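Local coordinates for probable sulfate-binding lipoprotein SubI (Mycobacterium tuberculosis, PDB 6DDN) that probably carries sulfate as the extracytoplasmic binding component of a mycobacterial sulfate transport system, at residues 55-60 / 102-107; 143-148 / 248-253; 257-262 / 320-325; 298-303 / 311-316. All coordinates share one frame; numbering follows the deposited sequence.

Contact 1: residues 55-60 / 102-107; sequences TLVAYA and KPADLV. With SO4 (sulfate ion), chain C.
Three hydrogen bonds tie Thr55 to the turn that leads into strand 106-108. Its carbonyl O takes two backbone donors, Asp105 N at 2.8 Å in the carbonyl plane and Leu106 N at 3.1 Å, tilted out of it. Its amide N donates in turn to Asp105 OD2 at 2.8 Å, meeting that oxygen on the anti side. Asp105 can close the loop because its CG stands anti to its own carbonyl carbon (chi1 -59°), beside the backbone N. One step on, the parallel pairing continues from Val57 N to Leu106 O at 3.0 Å. Packing is close on both faces: Leu56 CD1 rests 3.7 Å from Leu106 CB, while Val57 CG2 sits 3.6 Å from Ala104 CB, and Val98 of helix 91-99 touches both residues. Strand 53-58 pairs in parallel with 83-88 on one edge and 106-108 on the other, as in type II periplasmic binding proteins.

The margin at Lys102 and Pro103 is looser. Pro103 is exposed, and Lys102 meets the Val57 methyls tip to tip, its NZ 3.6 Å from Val57 CG2, with the ammonium bonded to Ser87. Beyond Val57 the segments part, and Ala60 N donates to sulfate O1 at 3.0 Å, an ion also bonded by Ser175, Ser177, Gly218 and Tyr236. Those donors are backbone N-H and hydroxyl groups, consistent with the sulfate-binding cleft of this family, so the anion's charge is probably dispersed through neutral hydrogen bonds; the Asp105 carboxylate is shared between Thr55 N and Ser271, remote from the anion.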
loop_
_atom_site.group_PDB
_atom_site.type_symbol
_atom_site.label_atom_id
_atom_site.label_comp_id
_atom_site.label_asym_id
_atom_site.label_seq_id
_atom_site.Cartn_x
_atom_site.Cartn_y
_atom_site.Cartn_z
ATOM N N THR A 55 -9.710 -7.133 -16.390
ATOM C CA THR A 55 -9.768 -7.481 -14.977
ATOM C C THR A 55 -8.531 -6.956 -14.268
ATOM O O THR A 55 -7.402 -7.249 -14.677
ATOM C CB THR A 55 -9.875 -8.994 -14.783
ATOM O OG1 THR A 55 -11.133 -9.452 -15.293
ATOM C CG2 THR A 55 -9.771 -9.346 -13.307
ATOM N N LEU A 56 -8.748 -6.185 -13.208
ATOM C CA LEU A 56 -7.673 -5.690 -12.360
ATOM C C LEU A 56 -7.620 -6.531 -11.092
ATOM O O LEU A 56 -8.589 -6.560 -10.323
ATOM C CB LEU A 56 -7.880 -4.217 -12.011
ATOM C CG LEU A 56 -6.924 -3.682 -10.941
ATOM C CD1 LEU A 56 -5.495 -3.646 -11.458
ATOM C CD2 LEU A 56 -7.357 -2.310 -10.477
ATOM N N VAL A 57 -6.505 -7.217 -10.885
ATOM C CA VAL A 57 -6.241 -7.939 -9.647
ATOM C C VAL A 57 -5.385 -7.028 -8.781
ATOM O O VAL A 57 -4.192 -6.841 -9.047
ATOM C CB VAL A 57 -5.556 -9.287 -9.906
ATOM C CG1 VAL A 57 -5.126 -9.928 -8.593
ATOM C CG2 VAL A 57 -6.489 -10.213 -10.668
ATOM N N ALA A 58 -5.992 -6.442 -7.754
ATOM C CA ALA A 58 -5.322 -5.481 -6.894
ATOM C C ALA A 58 -5.229 -6.022 -5.476
ATOM O O ALA A 58 -5.832 -7.041 -5.129
ATOM C CB ALA A 58 -6.049 -4.129 -6.904
ATOM N N TYR A 59 -4.461 -5.316 -4.645
ATOM C CA TYR A 59 -4.294 -5.720 -3.255
ATOM C C TYR A 59 -5.512 -5.315 -2.427
ATOM O O TYR A 59 -6.588 -5.072 -2.980
ATOM C CB TYR A 59 -2.991 -5.153 -2.672
ATOM C CG TYR A 59 -2.849 -3.644 -2.663
ATOM C CD1 TYR A 59 -2.694 -2.926 -3.842
ATOM C CD2 TYR A 59 -2.823 -2.943 -1.465
ATOM C CE1 TYR A 59 -2.549 -1.548 -3.830
ATOM C CE2 TYR A 59 -2.674 -1.571 -1.443
ATOM C CZ TYR A 59 -2.542 -0.876 -2.625
ATOM O OH TYR A 59 -2.398 0.493 -2.592
ATOM N N ALA A 60 -5.361 -5.243 -1.104
ATOM C CA ALA A 60 -6.525 -5.271 -0.225
ATOM C C ALA A 60 -7.197 -3.918 -0.027
ATOM O O ALA A 60 -8.376 -3.885 0.339
ATOM C CB ALA A 60 -6.136 -5.837 1.142
ATOM N N LYS A 102 -4.734 -17.293 -12.205
ATOM C CA LYS A 102 -5.851 -16.382 -11.980
ATOM C C LYS A 102 -5.946 -15.374 -13.120
ATOM O O LYS A 102 -4.948 -14.711 -13.441
ATOM C CB LYS A 102 -5.701 -15.648 -10.650
ATOM C CG LYS A 102 -6.770 -14.608 -10.373
ATOM C CD LYS A 102 -6.871 -14.334 -8.882
ATOM C CE LYS A 102 -8.158 -13.608 -8.538
ATOM N NZ LYS A 102 -7.890 -12.225 -8.057
ATOM N N PRO A 103 -7.107 -15.235 -13.756
ATOM C CA PRO A 103 -7.232 -14.286 -14.867
ATOM C C PRO A 103 -6.964 -12.865 -14.399
ATOM O O PRO A 103 -7.487 -12.418 -13.375
ATOM C CB PRO A 103 -8.682 -14.470 -15.327
ATOM C CG PRO A 103 -9.390 -15.010 -14.126
ATOM C CD PRO A 103 -8.388 -15.882 -13.431
ATOM N N ALA A 104 -6.126 -12.162 -15.153
ATOM C CA ALA A 104 -5.777 -10.789 -14.829
ATOM C C ALA A 104 -5.300 -10.098 -16.093
ATOM O O ALA A 104 -4.572 -10.689 -16.894
ATOM C CB ALA A 104 -4.692 -10.722 -13.748
ATOM N N ASP A 105 -5.732 -8.851 -16.272
ATOM C CA ASP A 105 -5.198 -7.999 -17.320
ATOM C C ASP A 105 -4.300 -6.897 -16.780
ATOM O O ASP A 105 -3.451 -6.393 -17.521
ATOM C CB ASP A 105 -6.340 -7.377 -18.136
ATOM C CG ASP A 105 -7.235 -8.426 -18.778
ATOM O OD1 ASP A 105 -6.853 -8.982 -19.830
ATOM O OD2 ASP A 105 -8.324 -8.698 -18.229
ATOM N N LEU A 106 -4.458 -6.529 -15.509
ATOM C CA LEU A 106 -3.586 -5.575 -14.845
ATOM C C LEU A 106 -3.388 -6.006 -13.402
ATOM O O LEU A 106 -4.295 -6.556 -12.770
ATOM C CB LEU A 106 -4.155 -4.153 -14.868
ATOM C CG LEU A 106 -4.117 -3.402 -16.194
ATOM C CD1 LEU A 106 -5.529 -3.147 -16.686
ATOM C CD2 LEU A 106 -3.355 -2.100 -16.028
ATOM N N VAL A 107 -2.193 -5.742 -12.883
ATOM C CA VAL A 107 -1.868 -6.004 -11.490
ATOM C C VAL A 107 -1.559 -4.679 -10.815
ATOM O O VAL A 107 -0.939 -3.796 -11.416
ATOM C CB VAL A 107 -0.685 -6.981 -11.346
ATOM C CG1 VAL A 107 -1.178 -8.400 -11.503
ATOM C CG2 VAL A 107 0.398 -6.667 -12.367
HETATM S S SO4 C . -2.392 -5.684 1.587
HETATM O O1 SO4 C . -3.014 -6.301 0.419
HETATM O O2 SO4 C . -2.922 -4.334 1.758
HETATM O O3 SO4 C . -2.686 -6.471 2.780
HETATM O O4 SO4 C . -0.948 -5.626 1.391
#

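Contact 2: residues 143-148 / 248-253; sequences TFVVRA and KPVQHV
Val146 and Gln251 meet because both first torsions put a branch between the backbone N and the carbonyl carbon: Val146 CG1 at chi1 86° and Gln251 CG at 32°, the latter well off the usual staggered angle. The two carbons come within 3.6 Å, the side chains crossing obliquely on one face of an antiparallel pair in the mixed sheet of this periplasmic binding-protein fold. Strand 250-253 is laid along the end of strand 138-147. In the backbone, Val146 N donates to Gln251 O at 2.7 Å and Gln251 N returns to Val146 O at 2.8 Å. The two acceptors, Val146 O and Gln251 O, lie 2.9 Å apart, which is not a bond. Phe144 and Val253 form the other hydrogen-bonded pair; the Phe144 ring turns off to an edge-to-face stack with Trp157.

The opposite face carries Val145 and His252, a non-hydrogen-bonded pair. His252 CG stands between its backbone N and carbonyl carbon (chi1 68°), which brings the imidazole edge to Thr143, CD2 being 3.5 Å from OG1, while ND1 is held by Glu244 of helix 237-245. Val145 CG1 packs on Val250, and both valines touch Phe225 of helix 218-227. Arg147 leads away from strand 250-253, its guanidinium bonded to the Phe225 and Gly230 carbonyls and lying against the Phe225 ring. At the solvent end Pro249 centres an inverse gamma turn, closed by Val250 N on Lys248 O at 2.7 Å, and Ala148 N donates to Pro249 O at 3.2 Å, from above the carbonyl plane and so off the lone pairs.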
loop_
_atom_site.group_PDB
_atom_site.type_symbol
_atom_site.label_atom_id
_atom_site.label_comp_id
_atom_site.label_asym_id
_atom_site.label_seq_id
_atom_site.Cartn_x
_atom_site.Cartn_y
_atom_site.Cartn_z
ATOM N N THR A 143 1.016 4.928 8.791
ATOM C CA THR A 143 0.387 5.764 9.801
ATOM C C THR A 143 -0.203 4.887 10.896
ATOM O O THR A 143 -0.417 3.687 10.713
ATOM C CB THR A 143 -0.704 6.654 9.192
ATOM O OG1 THR A 143 -1.185 7.573 10.180
ATOM C CG2 THR A 143 -1.859 5.805 8.689
ATOM N N PHE A 144 -0.454 5.506 12.050
ATOM C CA PHE A 144 -1.126 4.849 13.166
ATOM C C PHE A 144 -2.618 5.130 13.061
ATOM O O PHE A 144 -3.047 6.270 13.253
ATOM C CB PHE A 144 -0.610 5.357 14.510
ATOM C CG PHE A 144 0.842 5.080 14.766
ATOM C CD1 PHE A 144 1.451 3.946 14.266
ATOM C CD2 PHE A 144 1.591 5.954 15.538
ATOM C CE1 PHE A 144 2.788 3.696 14.518
ATOM C CE2 PHE A 144 2.927 5.711 15.793
ATOM C CZ PHE A 144 3.528 4.580 15.282
ATOM N N VAL A 145 -3.413 4.109 12.774
ATOM C CA VAL A 145 -4.851 4.252 12.955
ATOM C C VAL A 145 -5.154 4.124 14.437
ATOM O O VAL A 145 -4.642 3.230 15.124
ATOM C CB VAL A 145 -5.636 3.225 12.122
ATOM C CG1 VAL A 145 -7.128 3.434 12.323
ATOM C CG2 VAL A 145 -5.292 3.370 10.659
ATOM N N VAL A 146 -5.987 5.033 14.936
ATOM C CA VAL A 146 -6.180 5.233 16.362
ATOM C C VAL A 146 -7.666 5.443 16.606
ATOM O O VAL A 146 -8.418 5.823 15.707
ATOM C CB VAL A 146 -5.350 6.436 16.867
ATOM C CG1 VAL A 146 -6.107 7.742 16.676
ATOM C CG2 VAL A 146 -4.941 6.242 18.299
ATOM N N ARG A 147 -8.097 5.172 17.833
ATOM C CA ARG A 147 -9.508 5.361 18.119
ATOM C C ARG A 147 -9.809 6.838 18.350
ATOM O O ARG A 147 -8.930 7.631 18.697
ATOM C CB ARG A 147 -9.935 4.501 19.305
ATOM C CG ARG A 147 -10.119 3.069 18.859
ATOM C CD ARG A 147 -10.377 2.072 19.968
ATOM N NE ARG A 147 -10.018 0.723 19.527
ATOM C CZ ARG A 147 -10.580 0.076 18.505
ATOM N NH1 ARG A 147 -11.562 0.625 17.802
ATOM N NH2 ARG A 147 -10.164 -1.143 18.191
ATOM N N ALA A 148 -11.069 7.201 18.118
ATOM C CA ALA A 148 -11.477 8.602 18.074
ATOM C C ALA A 148 -11.024 9.352 19.318
ATOM O O ALA A 148 -11.335 8.955 20.445
ATOM C CB ALA A 148 -12.995 8.693 17.918
ATOM N N LYS A 248 -16.531 5.647 10.483
ATOM C CA LYS A 248 -16.062 4.815 11.581
ATOM C C LYS A 248 -15.296 5.665 12.593
ATOM O O LYS A 248 -14.472 6.500 12.207
ATOM C CB LYS A 248 -15.176 3.685 11.062
ATOM C CG LYS A 248 -15.939 2.597 10.312
ATOM C CD LYS A 248 -17.355 2.428 10.856
ATOM C CE LYS A 248 -17.991 1.127 10.386
ATOM N NZ LYS A 248 -18.241 0.188 11.517
ATOM N N PRO A 249 -15.546 5.476 13.888
ATOM C CA PRO A 249 -14.978 6.370 14.919
ATOM C C PRO A 249 -13.495 6.114 15.162
ATOM O O PRO A 249 -13.064 5.573 16.187
ATOM C CB PRO A 249 -15.845 6.051 16.140
ATOM C CG PRO A 249 -16.180 4.613 15.969
ATOM C CD PRO A 249 -16.338 4.386 14.483
ATOM N N VAL A 250 -12.680 6.517 14.187
ATOM C CA VAL A 250 -11.230 6.404 14.273
ATOM C C VAL A 250 -10.609 7.682 13.725
ATOM O O VAL A 250 -11.250 8.459 13.015
ATOM C CB VAL A 250 -10.691 5.179 13.499
ATOM C CG1 VAL A 250 -11.154 3.881 14.148
ATOM C CG2 VAL A 250 -11.131 5.241 12.048
ATOM N N GLN A 251 -9.346 7.902 14.086
ATOM C CA GLN A 251 -8.515 8.916 13.454
ATOM C C GLN A 251 -7.118 8.331 13.283
ATOM O O GLN A 251 -6.878 7.158 13.588
ATOM C CB GLN A 251 -8.502 10.224 14.254
ATOM C CG GLN A 251 -8.637 10.057 15.754
ATOM C CD GLN A 251 -9.012 11.353 16.447
ATOM O OE1 GLN A 251 -10.152 11.809 16.360
ATOM N NE2 GLN A 251 -8.050 11.956 17.137
ATOM N N HIS A 252 -6.188 9.139 12.780
ATOM C CA HIS A 252 -4.840 8.641 12.555
ATOM C C HIS A 252 -3.804 9.713 12.854
ATOM O O HIS A 252 -4.016 10.897 12.576
ATOM C CB HIS A 252 -4.659 8.118 11.121
ATOM C CG HIS A 252 -4.704 9.182 10.070
ATOM N ND1 HIS A 252 -5.886 9.679 9.562
ATOM C CD2 HIS A 252 -3.713 9.837 9.420
ATOM C CE1 HIS A 252 -5.620 10.598 8.651
ATOM N NE2 HIS A 252 -4.308 10.713 8.547
ATOM N N VAL A 253 -2.689 9.279 13.436
ATOM C CA VAL A 253 -1.514 10.108 13.665
ATOM C C VAL A 253 -0.337 9.437 12.975
ATOM O O VAL A 253 -0.113 8.234 13.154
ATOM C CB VAL A 253 -1.221 10.297 15.164
ATOM C CG1 VAL A 253 -0.336 11.516 15.386
ATOM C CG2 VAL A 253 -2.514 10.410 15.956
#

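Contact 3: residues 257-262 / 320-325; sequences QTFKIE and WTIADL. With SO4 (sulfate ion), chain G.
Trp320 O is the acceptor of the shortest hydrogen bond between the two segments, from Lys260 N at 2.6 Å and nearly along the C=O direction. The same oxygen receives a CA-H contact from Phe259 and sits over one face of its ring, offset toward the rim. Trp320 N donates to Thr258 O at 2.8 Å. These two bonds flank the Phe259-Trp320 bridge, where strand 318-320 adds in parallel to strand 257-267 in the mixed sheet of the binding-protein fold. Gln257 has CG anti to the carbonyl carbon (chi1 -55°) and its chain extended beyond, which carries OE1 to Trp320 NE1, a bond of 2.7 Å with the oxygen in the indole plane and the amide turned 37° from it. Gln257 N donates to O1 of a sulfate ion at 3.1 Å. The Phe259 ring crosses the Trp320 side chain at about a right angle, CD1 lying 3.5 Å from Trp320 CB, and its far end reaches the backbone of the next turn, CZ 3.4 Å from Ile322 N. Ala184 of helix 177-190 also touches Phe259. Lys260 lies alongside Thr321 CG2 and ends in a salt bridge, NZ to Glu262 OE1 at 3.5 Å.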
loop_
_atom_site.group_PDB
_atom_site.type_symbol
_atom_site.label_atom_id
_atom_site.label_comp_id
_atom_site.label_asym_id
_atom_site.label_seq_id
_atom_site.Cartn_x
_atom_site.Cartn_y
_atom_site.Cartn_z
ATOM N N GLN A 257 8.828 9.780 12.303
ATOM C CA GLN A 257 9.500 9.009 11.268
ATOM C C GLN A 257 8.534 7.955 10.745
ATOM O O GLN A 257 7.954 7.197 11.529
ATOM C CB GLN A 257 10.771 8.343 11.798
ATOM C CG GLN A 257 11.765 9.296 12.439
ATOM C CD GLN A 257 13.140 8.672 12.598
ATOM O OE1 GLN A 257 13.725 8.179 11.635
ATOM N NE2 GLN A 257 13.659 8.687 13.821
ATOM N N THR A 258 8.353 7.920 9.429
ATOM C CA THR A 258 7.496 6.933 8.794
ATOM C C THR A 258 8.132 6.505 7.480
ATOM O O THR A 258 9.146 7.060 7.045
ATOM C CB THR A 258 6.080 7.473 8.564
ATOM O OG1 THR A 258 5.205 6.392 8.220
ATOM C CG2 THR A 258 6.074 8.494 7.441
ATOM N N PHE A 259 7.529 5.501 6.848
ATOM C CA PHE A 259 8.053 4.913 5.626
ATOM C C PHE A 259 7.211 5.326 4.428
ATOM O O PHE A 259 5.987 5.462 4.533
ATOM C CB PHE A 259 8.097 3.388 5.722
ATOM C CG PHE A 259 9.220 2.772 4.943
ATOM C CD1 PHE A 259 10.481 2.657 5.501
ATOM C CD2 PHE A 259 9.017 2.317 3.650
ATOM C CE1 PHE A 259 11.521 2.099 4.789
ATOM C CE2 PHE A 259 10.052 1.756 2.931
ATOM C CZ PHE A 259 11.307 1.646 3.502
ATOM N N LYS A 260 7.872 5.517 3.291
ATOM C CA LYS A 260 7.191 5.899 2.060
ATOM C C LYS A 260 6.640 4.654 1.380
ATOM O O LYS A 260 7.403 3.774 0.966
ATOM C CB LYS A 260 8.146 6.645 1.130
ATOM C CG LYS A 260 7.493 7.161 -0.143
ATOM C CD LYS A 260 8.521 7.355 -1.245
ATOM C CE LYS A 260 8.033 8.345 -2.290
ATOM N NZ LYS A 260 9.097 8.677 -3.282
ATOM N N ILE A 261 5.320 4.580 1.265
ATOM C CA ILE A 261 4.655 3.460 0.614
ATOM C C ILE A 261 4.537 3.762 -0.873
ATOM O O ILE A 261 4.069 4.838 -1.262
ATOM C CB ILE A 261 3.274 3.206 1.238
ATOM C CG1 ILE A 261 3.419 2.880 2.725
ATOM C CG2 ILE A 261 2.545 2.092 0.497
ATOM C CD1 ILE A 261 2.124 2.462 3.391
ATOM N N GLU A 262 4.975 2.819 -1.705
ATOM C CA GLU A 262 4.907 2.949 -3.157
ATOM C C GLU A 262 4.217 1.715 -3.716
ATOM O O GLU A 262 4.747 0.605 -3.603
ATOM C CB GLU A 262 6.301 3.112 -3.769
ATOM C CG GLU A 262 7.085 4.298 -3.231
ATOM C CD GLU A 262 8.364 4.545 -4.004
ATOM O OE1 GLU A 262 8.430 5.549 -4.746
ATOM O OE2 GLU A 262 9.303 3.730 -3.875
ATOM N N TRP A 320 11.265 7.680 5.293
ATOM C CA TRP A 320 12.158 6.607 4.886
ATOM C C TRP A 320 11.635 5.942 3.620
ATOM O O TRP A 320 10.429 5.735 3.462
ATOM C CB TRP A 320 12.291 5.571 6.002
ATOM C CG TRP A 320 12.986 6.083 7.225
ATOM C CD1 TRP A 320 12.427 6.319 8.449
ATOM C CD2 TRP A 320 14.373 6.419 7.347
ATOM N NE1 TRP A 320 13.381 6.783 9.323
ATOM C CE2 TRP A 320 14.585 6.853 8.671
ATOM C CE3 TRP A 320 15.458 6.395 6.465
ATOM C CZ2 TRP A 320 15.833 7.261 9.132
ATOM C CZ3 TRP A 320 16.698 6.799 6.925
ATOM C CH2 TRP A 320 16.875 7.225 8.247
ATOM N N THR A 321 12.551 5.609 2.715
ATOM C CA THR A 321 12.212 4.949 1.464
ATOM C C THR A 321 12.956 3.625 1.355
ATOM O O THR A 321 13.970 3.400 2.022
ATOM C CB THR A 321 12.550 5.831 0.253
ATOM O OG1 THR A 321 13.972 5.963 0.139
ATOM C CG2 THR A 321 11.929 7.208 0.410
ATOM N N ILE A 322 12.438 2.746 0.492
ATOM C CA ILE A 322 13.087 1.457 0.269
ATOM C C ILE A 322 14.489 1.651 -0.290
ATOM O O ILE A 322 15.368 0.805 -0.090
ATOM C CB ILE A 322 12.219 0.568 -0.650
ATOM C CG1 ILE A 322 12.411 -0.909 -0.306
ATOM C CG2 ILE A 322 12.541 0.808 -2.119
ATOM C CD1 ILE A 322 11.823 -1.302 1.026
ATOM N N ALA A 323 14.730 2.769 -0.980
ATOM C CA ALA A 323 16.066 3.048 -1.491
ATOM C C ALA A 323 17.035 3.379 -0.363
ATOM O O ALA A 323 18.238 3.120 -0.486
ATOM C CB ALA A 323 16.015 4.190 -2.504
ATOM N N ASP A 324 16.534 3.953 0.735
ATOM C CA ASP A 324 17.389 4.219 1.887
ATOM C C ASP A 324 17.959 2.931 2.460
ATOM O O ASP A 324 19.077 2.925 2.986
ATOM C CB ASP A 324 16.606 4.970 2.967
ATOM C CG ASP A 324 16.016 6.274 2.465
ATOM O OD1 ASP A 324 15.754 6.378 1.249
ATOM O OD2 ASP A 324 15.807 7.194 3.285
ATOM N N LEU A 325 17.212 1.835 2.364
ATOM C CA LEU A 325 17.636 0.546 2.883
ATOM C C LEU A 325 18.313 -0.316 1.827
ATOM O O LEU A 325 18.472 -1.522 2.038
ATOM C CB LEU A 325 16.437 -0.197 3.475
ATOM C CG LEU A 325 15.804 0.452 4.708
ATOM C CD1 LEU A 325 14.958 -0.548 5.480
ATOM C CD2 LEU A 325 16.879 1.048 5.601
HETATM S S SO4 G . 9.544 8.119 15.822
HETATM O O1 SO4 G . 9.316 7.664 14.457
HETATM O O2 SO4 G . 8.396 7.746 16.634
HETATM O O3 SO4 G . 10.743 7.489 16.364
HETATM O O4 SO4 G . 9.706 9.570 15.818
#

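Contact 4: residues 298-303 / 311-316; sequences FRPVDP and DLFPVP
Arg299 and Phe313 slide past each other in opposite directions, each lending a face to the other. In Arg299, CG is anti to the carbonyl carbon (chi1 -78°) and the chain then runs extended to NE, which lays CG over the aromatic ring and carries CD on toward Phe313 CB. CG lies 3.8 Å from the Phe313 ring centroid, over the face but displaced toward the rim: a CH-pi contact. Only at the last torsion does the arginine turn, which sets the guanidinium 50° from the ring plane and brings it against the root of the Phe313 side chain. Phe313 CB stands over the centre of the guanidinium, 3.4 Å from Arg299 CZ, so it is the CB and not the ring that covers the charged group.

Phe313 CB is directed toward the other segment and, with CG anti to its carbonyl carbon (chi1 -59°), the ring ends against the backbone there, CZ at 3.7 Å from Phe298 O and CE2 at 3.9 Å from Pro300 CD. The Phe298 side chain leaves the contact for edge-to-face stacks with Trp293 and Phe138. The contact ties strand 299-300 to the loop that follows helix 303-308.

At the guanidinium edge, Arg299 NH2 donates to Pro314 O at 3.0 Å, in the guanidinium plane though well above the plane of that carbonyl, while NE forms a salt bridge with Glu237. Gripped by a carbonyl, a carboxylate and an aliphatic lid, the arginine head has its rotation fixed, and its positive charge is probably stabilised largely by Glu237.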
loop_
_atom_site.group_PDB
_atom_site.type_symbol
_atom_site.label_atom_id
_atom_site.label_comp_id
_atom_site.label_asym_id
_atom_site.label_seq_id
_atom_site.Cartn_x
_atom_site.Cartn_y
_atom_site.Cartn_z
ATOM N N PHE A 298 -4.873 8.806 -1.755
ATOM C CA PHE A 298 -3.622 8.183 -2.167
ATOM C C PHE A 298 -2.679 9.264 -2.680
ATOM O O PHE A 298 -3.084 10.122 -3.472
ATOM C CB PHE A 298 -3.862 7.126 -3.247
ATOM C CG PHE A 298 -4.819 6.038 -2.835
ATOM C CD1 PHE A 298 -6.188 6.248 -2.868
ATOM C CD2 PHE A 298 -4.348 4.801 -2.425
ATOM C CE1 PHE A 298 -7.068 5.249 -2.491
ATOM C CE2 PHE A 298 -5.222 3.797 -2.051
ATOM C CZ PHE A 298 -6.584 4.023 -2.082
ATOM N N ARG A 299 -1.435 9.222 -2.231
ATOM C CA ARG A 299 -0.482 10.264 -2.587
ATOM C C ARG A 299 -0.050 10.119 -4.040
ATOM O O ARG A 299 0.529 9.088 -4.408
ATOM C CB ARG A 299 0.719 10.212 -1.648
ATOM C CG ARG A 299 0.425 10.842 -0.303
ATOM C CD ARG A 299 1.415 10.435 0.766
ATOM N NE ARG A 299 1.041 10.995 2.061
ATOM C CZ ARG A 299 1.749 11.909 2.717
ATOM N NH1 ARG A 299 2.878 12.376 2.199
ATOM N NH2 ARG A 299 1.322 12.362 3.889
ATOM N N PRO A 300 -0.302 11.106 -4.891
ATOM C CA PRO A 300 0.029 10.969 -6.311
ATOM C C PRO A 300 1.514 11.167 -6.572
ATOM O O PRO A 300 2.243 11.771 -5.782
ATOM C CB PRO A 300 -0.793 12.081 -6.967
ATOM C CG PRO A 300 -0.862 13.137 -5.912
ATOM C CD PRO A 300 -0.944 12.399 -4.595
ATOM N N VAL A 301 1.953 10.643 -7.720
ATOM C CA VAL A 301 3.340 10.791 -8.149
ATOM C C VAL A 301 3.538 11.960 -9.105
ATOM O O VAL A 301 4.688 12.365 -9.334
ATOM C CB VAL A 301 3.871 9.496 -8.800
ATOM C CG1 VAL A 301 3.822 8.350 -7.805
ATOM C CG2 VAL A 301 3.078 9.164 -10.051
ATOM N N ASP A 302 2.468 12.506 -9.670
ATOM C CA ASP A 302 2.575 13.697 -10.500
ATOM C C ASP A 302 3.063 14.859 -9.643
ATOM O O ASP A 302 2.359 15.262 -8.703
ATOM C CB ASP A 302 1.226 14.031 -11.134
ATOM C CG ASP A 302 1.334 15.069 -12.238
ATOM O OD1 ASP A 302 2.019 16.098 -12.045
ATOM O OD2 ASP A 302 0.725 14.857 -13.307
ATOM N N PRO A 303 4.240 15.425 -9.922
ATOM C CA PRO A 303 4.771 16.483 -9.047
ATOM C C PRO A 303 3.895 17.722 -8.980
ATOM O O PRO A 303 3.961 18.452 -7.984
ATOM C CB PRO A 303 6.140 16.796 -9.670
ATOM C CG PRO A 303 6.020 16.350 -11.089
ATOM C CD PRO A 303 5.140 15.138 -11.051
ATOM N N ASP A 311 -0.829 20.004 0.968
ATOM C CA ASP A 311 -1.419 20.487 2.206
ATOM C C ASP A 311 -2.358 19.479 2.857
ATOM O O ASP A 311 -2.786 19.708 3.994
ATOM C CB ASP A 311 -2.161 21.794 1.943
ATOM C CG ASP A 311 -3.331 21.619 1.000
ATOM O OD1 ASP A 311 -3.103 21.404 -0.210
ATOM O OD2 ASP A 311 -4.482 21.679 1.473
ATOM N N LEU A 312 -2.699 18.382 2.173
ATOM C CA LEU A 312 -3.445 17.290 2.785
ATOM C C LEU A 312 -2.610 16.039 2.992
ATOM O O LEU A 312 -3.019 15.162 3.760
ATOM C CB LEU A 312 -4.671 16.912 1.940
ATOM C CG LEU A 312 -5.805 17.927 1.815
ATOM C CD1 LEU A 312 -6.022 18.711 3.103
ATOM C CD2 LEU A 312 -5.482 18.846 0.691
ATOM N N PHE A 313 -1.477 15.928 2.319
ATOM C CA PHE A 313 -0.556 14.824 2.517
ATOM C C PHE A 313 0.701 15.375 3.176
ATOM O O PHE A 313 1.694 15.658 2.493
ATOM C CB PHE A 313 -0.251 14.141 1.187
ATOM C CG PHE A 313 -1.470 13.604 0.497
ATOM C CD1 PHE A 313 -2.297 12.693 1.136
ATOM C CD2 PHE A 313 -1.794 14.011 -0.784
ATOM C CE1 PHE A 313 -3.421 12.195 0.508
ATOM C CE2 PHE A 313 -2.919 13.518 -1.420
ATOM C CZ PHE A 313 -3.733 12.610 -0.773
ATOM N N PRO A 314 0.690 15.543 4.497
ATOM C CA PRO A 314 1.778 16.272 5.157
ATOM C C PRO A 314 3.069 15.472 5.177
ATOM O O PRO A 314 3.069 14.256 5.378
ATOM C CB PRO A 314 1.239 16.493 6.574
ATOM C CG PRO A 314 0.335 15.330 6.801
ATOM C CD PRO A 314 -0.295 15.023 5.463
ATOM N N VAL A 315 4.176 16.170 4.965
ATOM C CA VAL A 315 5.486 15.520 5.068
ATOM C C VAL A 315 5.780 15.232 6.535
ATOM O O VAL A 315 5.487 16.080 7.399
ATOM C CB VAL A 315 6.574 16.401 4.441
ATOM C CG1 VAL A 315 6.653 17.751 5.134
ATOM C CG2 VAL A 315 7.929 15.702 4.473
ATOM N N PRO A 316 6.297 14.061 6.876
ATOM C CA PRO A 316 6.680 13.787 8.262
ATOM C C PRO A 316 8.042 14.407 8.557
ATOM O O PRO A 316 8.644 15.079 7.721
ATOM C CB PRO A 316 6.728 12.260 8.310
ATOM C CG PRO A 316 7.135 11.878 6.924
ATOM C CD PRO A 316 6.469 12.878 6.012
#

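All four contacts reach one mixed sheet, in which strand 257-267 neighbours both 106-108 and 138-147. Contact 1, which leads just past its strand to the sulfate at Ala60, lies across the chain's centre from contact 2, their centres about 29 Å apart, and from contact 3, at about 25 Å. Contacts 2 and 3 follow each other in sequence, with centres about 22 Å apart. Contact 4 is nested in the loop that contact 3 closes; its centre is about 14 Å away, and Pro316 CG meets Thr258 CG2 at 3.6 Å. Either sulfate may come from the crystallisation liquor, but the one at Ala60, gripped by several backbone N-H and hydroxyl groups, probably marks the ligand site.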